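PDB 2V0P: type 2A phosphatase-associated protein 42 from Saccharomyces cerevisiae, which binds the catalytic subunits of PP2A-type phosphatases, inhibits the phosphatase SIT4 and takes part in negative regulation of TOR signalling according to the available nitrogen source. Local coordinates for residues S3-F8 with S69-A74; N9-L14 with K40-L45; T17-T22 with G33-T38; V75-G80 with E109-F114. One frame throughout, in Å; residues are numbered along the deposited sequence.

Interaction 1: S3-F8 with S69-A74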
loop_
_atom_site.group_PDB
_atom_site.type_symbol
_atom_site.label_atom_id
_atom_site.label_comp_id
_atom_site.label_asym_id
_atom_site.label_seq_id
_atom_site.Cartn_x
_atom_site.Cartn_y
_atom_site.Cartn_z
ATOM N N SER A 3 2.071 -27.171 33.968
ATOM C CA SER A 3 3.399 -26.632 33.688
ATOM C C SER A 3 3.377 -25.562 32.576
ATOM O O SER A 3 2.461 -25.516 31.767
ATOM C CB SER A 3 4.296 -27.774 33.234
ATOM O OG SER A 3 3.916 -28.233 31.934
ATOM N N VAL A 4 4.398 -24.724 32.560
ATOM C CA VAL A 4 4.709 -23.821 31.464
ATOM C C VAL A 4 4.551 -24.442 30.069
ATOM O O VAL A 4 3.970 -23.792 29.203
ATOM C CB VAL A 4 6.098 -23.104 31.616
ATOM C CG1 VAL A 4 6.129 -22.291 32.885
ATOM C CG2 VAL A 4 7.228 -24.079 31.600
ATOM N N THR A 5 4.997 -25.688 29.877
ATOM C CA THR A 5 4.852 -26.363 28.610
ATOM C C THR A 5 3.404 -26.642 28.199
ATOM O O THR A 5 3.058 -26.517 27.033
ATOM C CB THR A 5 5.673 -27.700 28.549
ATOM O OG1 THR A 5 7.023 -27.363 28.373
ATOM C CG2 THR A 5 5.275 -28.516 27.387
ATOM N N GLU A 6 2.597 -27.046 29.160
ATOM C CA GLU A 6 1.229 -27.394 28.912
ATOM C C GLU A 6 0.493 -26.113 28.571
ATOM O O GLU A 6 -0.243 -26.096 27.595
ATOM C CB GLU A 6 0.597 -28.021 30.150
ATOM C CG GLU A 6 0.779 -29.520 30.272
ATOM C CD GLU A 6 0.406 -30.044 31.662
ATOM O OE1 GLU A 6 1.159 -30.887 32.201
ATOM O OE2 GLU A 6 -0.644 -29.621 32.213
ATOM N N GLN A 7 0.761 -25.068 29.360
ATOM C CA GLN A 7 0.247 -23.778 29.186
ATOM C C GLN A 7 0.552 -23.212 27.786
ATOM O O GLN A 7 -0.351 -22.716 27.116
ATOM C CB GLN A 7 0.769 -22.879 30.268
ATOM C CG GLN A 7 0.039 -23.124 31.634
ATOM C CD GLN A 7 0.315 -22.032 32.625
ATOM O OE1 GLN A 7 1.415 -21.492 32.669
ATOM N NE2 GLN A 7 -0.669 -21.697 33.429
ATOM N N PHE A 8 1.823 -23.256 27.401
ATOM C CA PHE A 8 2.247 -22.904 26.027
ATOM C C PHE A 8 1.577 -23.655 24.938
ATOM O O PHE A 8 1.034 -23.012 23.979
ATOM C CB PHE A 8 3.730 -22.925 25.844
ATOM C CG PHE A 8 4.197 -21.968 24.787
ATOM C CD1 PHE A 8 3.438 -20.829 24.488
ATOM C CD2 PHE A 8 5.338 -22.178 24.113
ATOM C CE1 PHE A 8 3.849 -19.950 23.509
ATOM C CE2 PHE A 8 5.767 -21.310 23.143
ATOM C CZ PHE A 8 5.040 -20.205 22.841
ATOM N N SER A 69 12.517 -26.497 26.370
ATOM C CA SER A 69 12.559 -25.090 26.638
ATOM C C SER A 69 12.728 -24.241 25.323
ATOM O O SER A 69 12.594 -23.039 25.331
ATOM C CB SER A 69 13.707 -24.750 27.567
ATOM O OG SER A 69 13.562 -25.327 28.888
ATOM N N ILE A 70 13.072 -24.900 24.242
ATOM C CA ILE A 70 13.466 -24.215 23.022
ATOM C C ILE A 70 12.162 -23.553 22.479
ATOM O O ILE A 70 12.244 -22.474 21.970
ATOM C CB ILE A 70 14.064 -25.192 22.031
ATOM C CG1 ILE A 70 15.480 -25.622 22.492
ATOM C CG2 ILE A 70 14.103 -24.597 20.605
ATOM C CD1 ILE A 70 16.152 -26.558 21.528
ATOM N N LYS A 71 11.033 -24.237 22.612
ATOM C CA LYS A 71 9.690 -23.788 22.234
ATOM C C LYS A 71 9.441 -22.339 22.666
ATOM O O LYS A 71 8.873 -21.586 21.958
ATOM C CB LYS A 71 8.629 -24.609 22.981
ATOM C CG LYS A 71 8.102 -25.806 22.241
ATOM C CD LYS A 71 7.343 -26.809 23.168
ATOM C CE LYS A 71 7.027 -26.315 24.604
ATOM N NZ LYS A 71 7.835 -27.121 25.657
ATOM N N PHE A 72 9.871 -22.019 23.878
ATOM C CA PHE A 72 9.579 -20.781 24.555
ATOM C C PHE A 72 10.249 -19.572 23.929
ATOM O O PHE A 72 9.878 -18.487 24.222
ATOM C CB PHE A 72 10.051 -20.852 26.001
ATOM C CG PHE A 72 9.416 -21.979 26.803
ATOM C CD1 PHE A 72 8.078 -22.271 26.674
ATOM C CD2 PHE A 72 10.189 -22.754 27.645
ATOM C CE1 PHE A 72 7.506 -23.326 27.380
ATOM C CE2 PHE A 72 9.628 -23.789 28.392
ATOM C CZ PHE A 72 8.288 -24.080 28.247
ATOM N N LEU A 73 11.318 -19.758 23.201
ATOM C CA LEU A 73 11.972 -18.656 22.539
ATOM C C LEU A 73 10.900 -18.056 21.557
ATOM O O LEU A 73 11.018 -16.917 21.104
ATOM C CB LEU A 73 13.166 -19.196 21.743
ATOM C CG LEU A 73 14.446 -19.576 22.526
ATOM C CD1 LEU A 73 15.522 -20.182 21.632
ATOM C CD2 LEU A 73 15.024 -18.387 23.296
ATOM N N ALA A 74 9.905 -18.835 21.217
ATOM C CA ALA A 74 8.776 -18.291 20.333
ATOM C C ALA A 74 7.595 -17.526 21.007
ATOM O O ALA A 74 6.628 -17.112 20.319
ATOM C CB ALA A 74 8.266 -19.302 19.476
#

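Interaction 2: N9-L14 with K40-L45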
loop_
_atom_site.group_PDB
_atom_site.type_symbol
_atom_site.label_atom_id
_atom_site.label_comp_id
_atom_site.label_asym_id
_atom_site.label_seq_id
_atom_site.Cartn_x
_atom_site.Cartn_y
_atom_site.Cartn_z
ATOM N N ASN A 9 1.561 -24.975 25.086
ATOM C CA ASN A 9 0.843 -25.869 24.190
ATOM C C ASN A 9 -0.651 -25.554 24.028
ATOM O O ASN A 9 -1.163 -25.583 22.925
ATOM C CB ASN A 9 1.059 -27.344 24.559
ATOM C CG ASN A 9 2.506 -27.792 24.342
ATOM O OD1 ASN A 9 3.297 -27.048 23.855
ATOM N ND2 ASN A 9 2.837 -28.999 24.771
ATOM N N ASP A 10 -1.332 -25.254 25.129
ATOM C CA ASP A 10 -2.742 -24.848 25.051
ATOM C C ASP A 10 -2.899 -23.531 24.288
ATOM O O ASP A 10 -3.790 -23.417 23.485
ATOM C CB ASP A 10 -3.386 -24.761 26.437
ATOM C CG ASP A 10 -3.467 -26.101 27.129
ATOM O OD1 ASP A 10 -3.200 -27.138 26.475
ATOM O OD2 ASP A 10 -3.824 -26.131 28.338
ATOM N N ILE A 11 -2.024 -22.579 24.530
ATOM C CA ILE A 11 -2.021 -21.285 23.868
ATOM C C ILE A 11 -1.884 -21.510 22.355
ATOM O O ILE A 11 -2.701 -20.992 21.562
ATOM C CB ILE A 11 -0.978 -20.305 24.454
ATOM C CG1 ILE A 11 -1.441 -19.844 25.843
ATOM C CG2 ILE A 11 -0.769 -19.072 23.487
ATOM C CD1 ILE A 11 -0.423 -19.313 26.762
ATOM N N ILE A 12 -0.947 -22.378 21.966
ATOM C CA ILE A 12 -0.618 -22.500 20.563
ATOM C C ILE A 12 -1.772 -23.177 19.844
ATOM O O ILE A 12 -2.130 -22.809 18.730
ATOM C CB ILE A 12 0.711 -23.286 20.351
ATOM C CG1 ILE A 12 1.898 -22.524 20.908
ATOM C CG2 ILE A 12 0.872 -23.703 18.897
ATOM C CD1 ILE A 12 1.698 -21.083 21.077
ATOM N N SER A 13 -2.393 -24.123 20.534
ATOM C CA SER A 13 -3.560 -24.805 20.033
ATOM C C SER A 13 -4.771 -23.859 19.849
ATOM O O SER A 13 -5.490 -23.986 18.893
ATOM C CB SER A 13 -3.899 -25.960 20.943
ATOM O OG SER A 13 -4.948 -26.719 20.407
ATOM N N LEU A 14 -4.987 -22.943 20.785
ATOM C CA LEU A 14 -6.077 -21.985 20.667
ATOM C C LEU A 14 -5.831 -21.142 19.420
ATOM O O LEU A 14 -6.718 -20.970 18.639
ATOM C CB LEU A 14 -6.204 -21.100 21.904
ATOM C CG LEU A 14 -6.796 -21.764 23.152
ATOM C CD1 LEU A 14 -6.620 -20.864 24.354
ATOM C CD2 LEU A 14 -8.250 -22.121 22.945
ATOM N N LYS A 40 -3.579 -12.454 27.316
ATOM C CA LYS A 40 -3.340 -12.254 28.732
ATOM C C LYS A 40 -2.551 -13.483 29.308
ATOM O O LYS A 40 -1.556 -13.306 29.986
ATOM C CB LYS A 40 -4.644 -11.962 29.490
ATOM C CG LYS A 40 -5.263 -10.597 29.170
ATOM C CD LYS A 40 -6.542 -10.369 29.984
ATOM C CE LYS A 40 -7.212 -9.030 29.674
ATOM N NZ LYS A 40 -6.476 -7.858 30.250
ATOM N N LYS A 41 -2.986 -14.686 28.966
ATOM C CA LYS A 41 -2.321 -15.940 29.327
ATOM C C LYS A 41 -0.882 -16.017 28.839
ATOM O O LYS A 41 0.002 -16.470 29.566
ATOM C CB LYS A 41 -3.057 -17.127 28.733
ATOM C CG LYS A 41 -4.337 -17.499 29.452
ATOM C CD LYS A 41 -4.986 -18.643 28.748
ATOM C CE LYS A 41 -6.315 -18.999 29.397
ATOM N NZ LYS A 41 -6.983 -20.107 28.628
ATOM N N LEU A 42 -0.673 -15.667 27.575
ATOM C CA LEU A 42 0.687 -15.674 27.034
ATOM C C LEU A 42 1.588 -14.627 27.683
ATOM O O LEU A 42 2.743 -14.855 27.836
ATOM C CB LEU A 42 0.669 -15.583 25.519
ATOM C CG LEU A 42 1.999 -15.710 24.765
ATOM C CD1 LEU A 42 2.669 -17.039 25.125
ATOM C CD2 LEU A 42 1.730 -15.648 23.253
ATOM N N LEU A 43 1.047 -13.480 28.076
ATOM C CA LEU A 43 1.813 -12.446 28.695
ATOM C C LEU A 43 2.220 -12.982 30.092
ATOM O O LEU A 43 3.322 -12.793 30.531
ATOM C CB LEU A 43 0.967 -11.193 28.844
ATOM C CG LEU A 43 0.753 -10.336 27.569
ATOM C CD1 LEU A 43 -0.212 -9.238 27.918
ATOM C CD2 LEU A 43 2.053 -9.771 27.135
ATOM N N ASN A 44 1.293 -13.642 30.741
ATOM C CA ASN A 44 1.524 -14.206 32.055
ATOM C C ASN A 44 2.595 -15.261 31.973
ATOM O O ASN A 44 3.451 -15.317 32.840
ATOM C CB ASN A 44 0.210 -14.738 32.632
ATOM C CG ASN A 44 -0.588 -13.647 33.282
ATOM O OD1 ASN A 44 -0.041 -12.587 33.583
ATOM N ND2 ASN A 44 -1.874 -13.894 33.532
ATOM N N LEU A 45 2.594 -16.003 30.860
ATOM C CA LEU A 45 3.570 -17.094 30.601
ATOM C C LEU A 45 4.973 -16.597 30.341
ATOM O O LEU A 45 5.975 -17.100 30.965
ATOM C CB LEU A 45 3.044 -18.009 29.525
ATOM C CG LEU A 45 3.771 -19.281 29.160
ATOM C CD1 LEU A 45 3.863 -20.180 30.403
ATOM C CD2 LEU A 45 3.031 -19.963 28.037
#

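Interaction 3: T17-T22 with G33-T38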
loop_
_atom_site.group_PDB
_atom_site.type_symbol
_atom_site.label_atom_id
_atom_site.label_comp_id
_atom_site.label_asym_id
_atom_site.label_seq_id
_atom_site.Cartn_x
_atom_site.Cartn_y
_atom_site.Cartn_z
ATOM N N THR A 17 -6.327 -23.383 16.100
ATOM C CA THR A 17 -7.629 -23.916 15.902
ATOM C C THR A 17 -8.701 -22.817 15.791
ATOM O O THR A 17 -9.681 -23.003 15.103
ATOM C CB THR A 17 -7.995 -24.919 16.999
ATOM O OG1 THR A 17 -7.922 -24.286 18.277
ATOM C CG2 THR A 17 -7.025 -26.106 16.983
ATOM N N LYS A 18 -8.493 -21.680 16.444
ATOM C CA LYS A 18 -9.565 -20.705 16.609
ATOM C C LYS A 18 -9.199 -19.268 16.344
ATOM O O LYS A 18 -10.082 -18.461 16.096
ATOM C CB LYS A 18 -10.192 -20.791 18.030
ATOM C CG LYS A 18 -10.887 -22.068 18.309
ATOM C CD LYS A 18 -11.816 -21.946 19.484
ATOM C CE LYS A 18 -12.826 -23.086 19.496
ATOM N NZ LYS A 18 -13.805 -22.959 18.376
ATOM N N LEU A 19 -7.933 -18.915 16.421
ATOM C CA LEU A 19 -7.563 -17.523 16.301
ATOM C C LEU A 19 -6.825 -17.200 15.019
ATOM O O LEU A 19 -6.933 -16.083 14.540
ATOM C CB LEU A 19 -6.749 -17.036 17.527
ATOM C CG LEU A 19 -7.465 -17.345 18.860
ATOM C CD1 LEU A 19 -6.517 -17.215 20.100
ATOM C CD2 LEU A 19 -8.638 -16.461 19.013
ATOM N N GLU A 20 -6.058 -18.159 14.480
ATOM C CA GLU A 20 -5.341 -17.925 13.237
ATOM C C GLU A 20 -6.310 -17.544 12.099
ATOM O O GLU A 20 -6.118 -16.540 11.428
ATOM C CB GLU A 20 -4.530 -19.126 12.814
ATOM C CG GLU A 20 -3.541 -18.775 11.719
ATOM C CD GLU A 20 -2.535 -19.876 11.452
ATOM O OE1 GLU A 20 -2.661 -20.979 12.046
ATOM O OE2 GLU A 20 -1.605 -19.629 10.650
ATOM N N HIS A 21 -7.314 -18.377 11.915
ATOM C CA HIS A 21 -8.383 -18.164 10.970
ATOM C C HIS A 21 -9.633 -18.341 11.800
ATOM O O HIS A 21 -9.659 -19.167 12.721
ATOM C CB HIS A 21 -8.356 -19.244 9.903
ATOM C CG HIS A 21 -7.047 -19.340 9.177
ATOM N ND1 HIS A 21 -6.574 -18.334 8.358
ATOM C CD2 HIS A 21 -6.111 -20.319 9.151
ATOM C CE1 HIS A 21 -5.401 -18.692 7.859
ATOM N NE2 HIS A 21 -5.101 -19.895 8.320
ATOM N N THR A 22 -10.656 -17.558 11.488
ATOM C CA THR A 22 -11.969 -17.746 12.085
ATOM C C THR A 22 -13.085 -17.683 11.033
ATOM O O THR A 22 -12.934 -17.009 10.019
ATOM C CB THR A 22 -12.222 -16.741 13.228
ATOM O OG1 THR A 22 -13.465 -17.045 13.851
ATOM C CG2 THR A 22 -12.232 -15.283 12.732
ATOM N N GLY A 33 -12.798 -11.627 22.487
ATOM C CA GLY A 33 -12.874 -12.111 23.849
ATOM C C GLY A 33 -11.859 -13.217 24.073
ATOM O O GLY A 33 -11.052 -13.094 24.943
ATOM N N LEU A 34 -11.900 -14.263 23.257
ATOM C CA LEU A 34 -10.898 -15.373 23.293
ATOM C C LEU A 34 -9.497 -14.898 22.956
ATOM O O LEU A 34 -8.510 -15.329 23.570
ATOM C CB LEU A 34 -11.289 -16.499 22.338
ATOM C CG LEU A 34 -10.374 -17.716 22.206
ATOM C CD1 LEU A 34 -10.281 -18.418 23.570
ATOM C CD2 LEU A 34 -11.001 -18.625 21.194
ATOM N N LEU A 35 -9.392 -13.970 22.002
ATOM C CA LEU A 35 -8.108 -13.446 21.632
ATOM C C LEU A 35 -7.455 -12.702 22.801
ATOM O O LEU A 35 -6.298 -12.944 23.132
ATOM C CB LEU A 35 -8.207 -12.592 20.331
ATOM C CG LEU A 35 -6.915 -11.998 19.810
ATOM C CD1 LEU A 35 -6.020 -13.013 19.133
ATOM C CD2 LEU A 35 -7.210 -10.878 18.900
ATOM N N LEU A 36 -8.215 -11.824 23.427
ATOM C CA LEU A 36 -7.766 -11.102 24.567
ATOM C C LEU A 36 -7.363 -12.022 25.716
ATOM O O LEU A 36 -6.411 -11.783 26.312
ATOM C CB LEU A 36 -8.819 -10.131 25.061
ATOM C CG LEU A 36 -8.425 -9.287 26.249
ATOM C CD1 LEU A 36 -7.140 -8.509 26.001
ATOM C CD2 LEU A 36 -9.544 -8.356 26.645
ATOM N N SER A 37 -8.108 -13.045 26.001
ATOM C CA SER A 37 -7.743 -13.892 27.167
ATOM C C SER A 37 -6.516 -14.735 26.832
ATOM O O SER A 37 -5.686 -14.963 27.688
ATOM C CB SER A 37 -8.882 -14.725 27.674
ATOM O OG SER A 37 -9.330 -15.624 26.708
ATOM N N THR A 38 -6.399 -15.143 25.570
ATOM C CA THR A 38 -5.212 -15.809 25.096
ATOM C C THR A 38 -3.970 -14.966 25.251
ATOM O O THR A 38 -2.894 -15.410 25.753
ATOM C CB THR A 38 -5.404 -16.421 23.746
ATOM O OG1 THR A 38 -6.525 -17.247 23.798
ATOM C CG2 THR A 38 -4.104 -17.345 23.301
#

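Interaction 4: V75-G80 with E109-F114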
loop_
_atom_site.group_PDB
_atom_site.type_symbol
_atom_site.label_atom_id
_atom_site.label_comp_id
_atom_site.label_asym_id
_atom_site.label_seq_id
_atom_site.Cartn_x
_atom_site.Cartn_y
_atom_site.Cartn_z
ATOM N N VAL A 75 7.658 -17.326 22.305
ATOM C CA VAL A 75 6.594 -16.617 22.989
ATOM C C VAL A 75 6.359 -15.210 22.338
ATOM O O VAL A 75 5.287 -14.896 22.045
ATOM C CB VAL A 75 6.762 -16.472 24.497
ATOM C CG1 VAL A 75 7.055 -17.812 25.181
ATOM C CG2 VAL A 75 7.751 -15.458 24.875
ATOM N N ASP A 76 7.391 -14.437 22.078
ATOM C CA ASP A 76 7.179 -13.160 21.422
ATOM C C ASP A 76 6.629 -13.286 19.996
ATOM O O ASP A 76 5.888 -12.380 19.559
ATOM C CB ASP A 76 8.435 -12.353 21.428
ATOM C CG ASP A 76 8.875 -11.995 22.811
ATOM O OD1 ASP A 76 8.027 -11.483 23.560
ATOM O OD2 ASP A 76 10.065 -12.237 23.125
ATOM N N TYR A 77 6.981 -14.372 19.267
ATOM C CA TYR A 77 6.448 -14.588 17.973
ATOM C C TYR A 77 4.904 -14.715 18.075
ATOM O O TYR A 77 4.179 -14.077 17.313
ATOM C CB TYR A 77 7.033 -15.804 17.276
ATOM C CG TYR A 77 6.384 -16.261 15.997
ATOM C CD1 TYR A 77 6.525 -15.533 14.759
ATOM C CD2 TYR A 77 5.645 -17.435 15.961
ATOM C CE1 TYR A 77 5.928 -16.001 13.606
ATOM C CE2 TYR A 77 5.094 -17.866 14.804
ATOM C CZ TYR A 77 5.255 -17.097 13.612
ATOM O OH TYR A 77 4.704 -17.535 12.501
ATOM N N TYR A 78 4.447 -15.533 19.027
ATOM C CA TYR A 78 3.072 -15.822 19.155
ATOM C C TYR A 78 2.303 -14.526 19.655
ATOM O O TYR A 78 1.192 -14.322 19.280
ATOM C CB TYR A 78 2.877 -17.049 20.081
ATOM C CG TYR A 78 2.988 -18.333 19.305
ATOM C CD1 TYR A 78 4.103 -19.116 19.378
ATOM C CD2 TYR A 78 1.984 -18.704 18.422
ATOM C CE1 TYR A 78 4.205 -20.253 18.666
ATOM C CE2 TYR A 78 2.086 -19.846 17.666
ATOM C CZ TYR A 78 3.206 -20.617 17.805
ATOM O OH TYR A 78 3.325 -21.774 17.085
ATOM N N LEU A 79 2.920 -13.724 20.493
ATOM C CA LEU A 79 2.359 -12.470 20.918
ATOM C C LEU A 79 2.202 -11.561 19.672
ATOM O O LEU A 79 1.173 -10.970 19.489
ATOM C CB LEU A 79 3.183 -11.810 22.019
ATOM C CG LEU A 79 3.140 -12.295 23.508
ATOM C CD1 LEU A 79 4.092 -11.491 24.242
ATOM C CD2 LEU A 79 1.798 -12.177 24.143
ATOM N N GLY A 80 3.229 -11.502 18.832
ATOM C CA GLY A 80 3.136 -10.825 17.522
ATOM C C GLY A 80 1.922 -11.182 16.713
ATOM O O GLY A 80 1.186 -10.304 16.282
ATOM N N GLU A 109 6.463 -4.643 17.643
ATOM C CA GLU A 109 7.401 -4.667 18.731
ATOM C C GLU A 109 7.658 -6.128 19.184
ATOM O O GLU A 109 8.811 -6.474 19.346
ATOM C CB GLU A 109 6.954 -3.818 19.901
ATOM C CG GLU A 109 8.004 -3.522 20.902
ATOM C CD GLU A 109 7.604 -2.386 21.832
ATOM O OE1 GLU A 109 6.789 -1.519 21.411
ATOM O OE2 GLU A 109 8.117 -2.347 22.982
ATOM N N SER A 110 6.608 -6.908 19.396
ATOM C CA SER A 110 6.751 -8.291 19.802
ATOM C C SER A 110 7.568 -9.069 18.768
ATOM O O SER A 110 8.451 -9.838 19.121
ATOM C CB SER A 110 5.428 -8.999 20.033
ATOM O OG SER A 110 4.850 -8.593 21.218
ATOM N N PHE A 111 7.236 -8.882 17.507
ATOM C CA PHE A 111 7.974 -9.541 16.415
ATOM C C PHE A 111 9.447 -9.191 16.489
ATOM O O PHE A 111 10.271 -10.052 16.308
ATOM C CB PHE A 111 7.352 -9.188 15.038
ATOM C CG PHE A 111 6.141 -9.997 14.686
ATOM C CD1 PHE A 111 6.192 -11.385 14.674
ATOM C CD2 PHE A 111 4.960 -9.369 14.277
ATOM C CE1 PHE A 111 5.096 -12.148 14.360
ATOM C CE2 PHE A 111 3.853 -10.118 13.966
ATOM C CZ PHE A 111 3.911 -11.548 14.005
ATOM N N ILE A 112 9.774 -7.935 16.774
ATOM C CA ILE A 112 11.164 -7.508 16.867
ATOM C C ILE A 112 11.925 -8.054 18.124
ATOM O O ILE A 112 13.070 -8.487 18.048
ATOM C CB ILE A 112 11.297 -5.979 16.633
ATOM C CG1 ILE A 112 10.776 -5.651 15.196
ATOM C CG2 ILE A 112 12.711 -5.525 16.813
ATOM C CD1 ILE A 112 10.865 -4.198 14.819
ATOM N N ASN A 113 11.231 -8.050 19.251
ATOM C CA ASN A 113 11.644 -8.778 20.453
ATOM C C ASN A 113 12.053 -10.223 20.129
ATOM O O ASN A 113 13.122 -10.604 20.460
ATOM C CB ASN A 113 10.494 -8.741 21.479
ATOM C CG ASN A 113 10.319 -7.393 22.096
ATOM O OD1 ASN A 113 11.130 -6.533 21.896
ATOM N ND2 ASN A 113 9.257 -7.209 22.903
ATOM N N PHE A 114 11.208 -10.965 19.412
ATOM C CA PHE A 114 11.446 -12.317 19.011
ATOM C C PHE A 114 12.780 -12.441 18.202
ATOM O O PHE A 114 13.558 -13.221 18.541
ATOM C CB PHE A 114 10.267 -12.859 18.248
ATOM C CG PHE A 114 10.482 -14.214 17.611
ATOM C CD1 PHE A 114 10.815 -15.352 18.389
ATOM C CD2 PHE A 114 10.309 -14.377 16.247
ATOM C CE1 PHE A 114 11.015 -16.583 17.805
ATOM C CE2 PHE A 114 10.476 -15.682 15.643
ATOM C CZ PHE A 114 10.855 -16.779 16.449
HETATM O O HOH W 1 6.978 -9.183 23.155
#

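Interaction 1: S3-F8 with S69-A74
The start of the N-terminal helix 4-19 meets the segment leading into helix 75-83 here, Thr5 engaging Lys71 while Val4 and Phe8 touch Phe72. The polar link comes first: Lys71 NZ donates to Thr5 OG1 at 2.8 Å. The lysine reaches the hydroxyl by bending near its outer end, where chi3 is close to eclipsed at 11°, and the ammonium also bonds to the carbonyl of Ala68, so two oxygens grip it. Thr5 OG1 lies 3.5 Å from Phe72 CZ as well, joining the polar pair to the apolar part. Replacing Thr5 by a valine would probably leave Lys71 with one fewer acceptor and its outer chain freer to turn. In this TPR-like N-terminal domain, the start of helix 4-19 packs on the segment before helix 75-83 through Phe72. Val4 CG2 comes within 3.5 Å of Phe72 CZ, the two side chains crossing at about a right angle. Phe8, whose chi1 of -151° carries the ring out to Phe72 and the Lys71 carbonyl, slides past Phe72 in the opposite direction, and the ring planes meet obliquely at 42° with centroids 6.0 Å apart. Phe8 CD2 approaches the edge of the Phe72 ring, 3.8 Å from CD1. At the edge of Phe8's own ring, in its plane, sits the carbonyl of Lys71, with 3.3 Å between O and Phe8 CE2. Ser3 stands at the N-cap of the helix, its OG accepting from Glu6 N at 3.3 Å. Beyond the segments, Leu42 and Leu45 of helix 29-52 touch Phe8, and Ile49 touches Phe72.

Interaction 2: N9-L14 with K40-L45
Ile11 packs on a flat group that is not a ring: the peptide joining Lys41 and Leu42. Its CD1 methyl lies over one face of this peptide, 3.7 Å from Leu42 N, so an apolar tip rests directly on the backbone of the facing helix. No aromatic or amide side chain takes part, and no hydrogen bond crosses the contact. With CG1 beside its own backbone N (chi1 -72°) and the chain extended beyond, Ile11 sends that single methyl into a notch formed by three residues. Lys41 CB stands 3.9 Å from Ile11 CD1, Leu42 CB 4.1 Å, and Leu45 CD2 3.7 Å, the isoleucine and Leu45 sliding past each other in opposite directions. One atom thus makes almost all the close approaches, as suits helices whose axes stay 10.4 Å apart. Farther along, Leu14 CD1 only brushes the end of the extended Lys41 chain, 4.4 Å from NZ. Asp10 OD2 is 6.8 Å from the same nitrogen, too far for a salt bridge, though the opposite charges may attract weakly. The helices run antiparallel at 149°, the paired arrangement expected of a TPR-like fold. Ile11 and Leu14 also touch Thr38, an earlier residue of helix 29-52, while Leu42 and Ile12 both reach Tyr78 on helix 75-83, which lies beside the pair.

Interaction 3: T17-T22 with G33-T38
Leu19 is the tight part of this contact, its two methyls dividing the work against Leu34, Leu35 and Thr38. CD2 presses on Leu34 CG at 3.8 Å and stands 4.1 Å from Leu35 CB. The other branch, CD1, meets Thr38 tip to tip, 3.7 Å from OG1. The torsion chi1 of -53°, setting CG beside the backbone N, directs the fork at the facing helix, and the backbone around it makes a wider pi-type turn. Setting a hydroxyl against a methyl probably costs little, because Thr38 OG1 donates to Leu34 O at 2.8 Å, tilted 32° from the carbonyl plane. Thr38 N reaches that same oxygen from the opposite face, at 2.9 Å, so one carbonyl oxygen is gripped twice, and the threonine's rotation is fixed where it lines Leu19's pocket. The loose side is formed by Lys18. Its CD lies 3.8 Å from Leu34 CD2, the side chains crossing at about a right angle, but beyond this aliphatic touch the chain bends and carries its ammonium away from the facing segment, on the exposed margin. The contact belongs to the antiparallel pair of helices 4-19 and 29-52, close to the turn that links them. There Tyr31 OH bonds to Leu19 O. Leu82 of helix 75-83 packs on Leu19, Leu35 and Thr38, placing a third helix against the pair.

Interaction 4: V75-G80 with E109-F114
Tyr77 CB sits squarely over the face of the Phe114 ring, 3.6 Å from its centroid and 8° off the normal, a clear CH-pi contact. A second follows one turn on: Gly80 CA lies over the Phe111 ring, 3.7 Å from the centroid and 14° off the normal. Gly80 has no side chain, which is consistent with the axes of these near-antiparallel helices lying only 7.5 Å apart. Ser110 CB fits alongside, 3.5 Å from Gly80 N. The ring of Phe114 is swung under Tyr77 by a chi1 of 172°, CG anti to the backbone N, and the two side chains lie side by side with their rings oblique. Its CB also rests 3.7 Å from Asp76 CB. A leucine in place of Phe114 would probably lose the flat face beneath Tyr77 CB, opening a gap between the helices. On the polar flank one water bridges them: it donates to Asp76 OD1 at 2.6 Å, accepts from Asn113 ND2 at 3.0 Å and bonds to Ser110 OG at 2.9 Å. Outer partners fix these groups. Lys46 of helix 29-52 forms a salt bridge with Asp76 OD1, Arg138 bonds to Asn113 OD1, and from helix 199-231 Asp214 holds Tyr77 OH while Phe211 stacks on its ring. Burying Asp76 is thus probably affordable, its charge offset by a lysine and by a water held in place by two further residues.

In the fold
Interactions 2 and 3 lie along one helix pair, 4-19 with 29-52, their centres 10 Å apart, interaction 3 nested towards the connecting turn. Interaction 1, centred 9 Å from interaction 2, adds the segment before helix 75-83; Phe8 CE1 touches Leu42 CD1 at 3.5 Å. Interaction 4 carries the packing on to helix 93-120 and lies nearest the middle of the chain. It meets interaction 2 where Leu42 CD2 approaches Leu79 N, at 3.6 Å, and interaction 1 where Phe8 CZ packs 3.7 Å from Tyr78 CD1. Interactions 3 and 4 do not touch, their nearest atoms about 6 Å apart. A bound zinc ion lies about 11 Å from the Phe111 side chain.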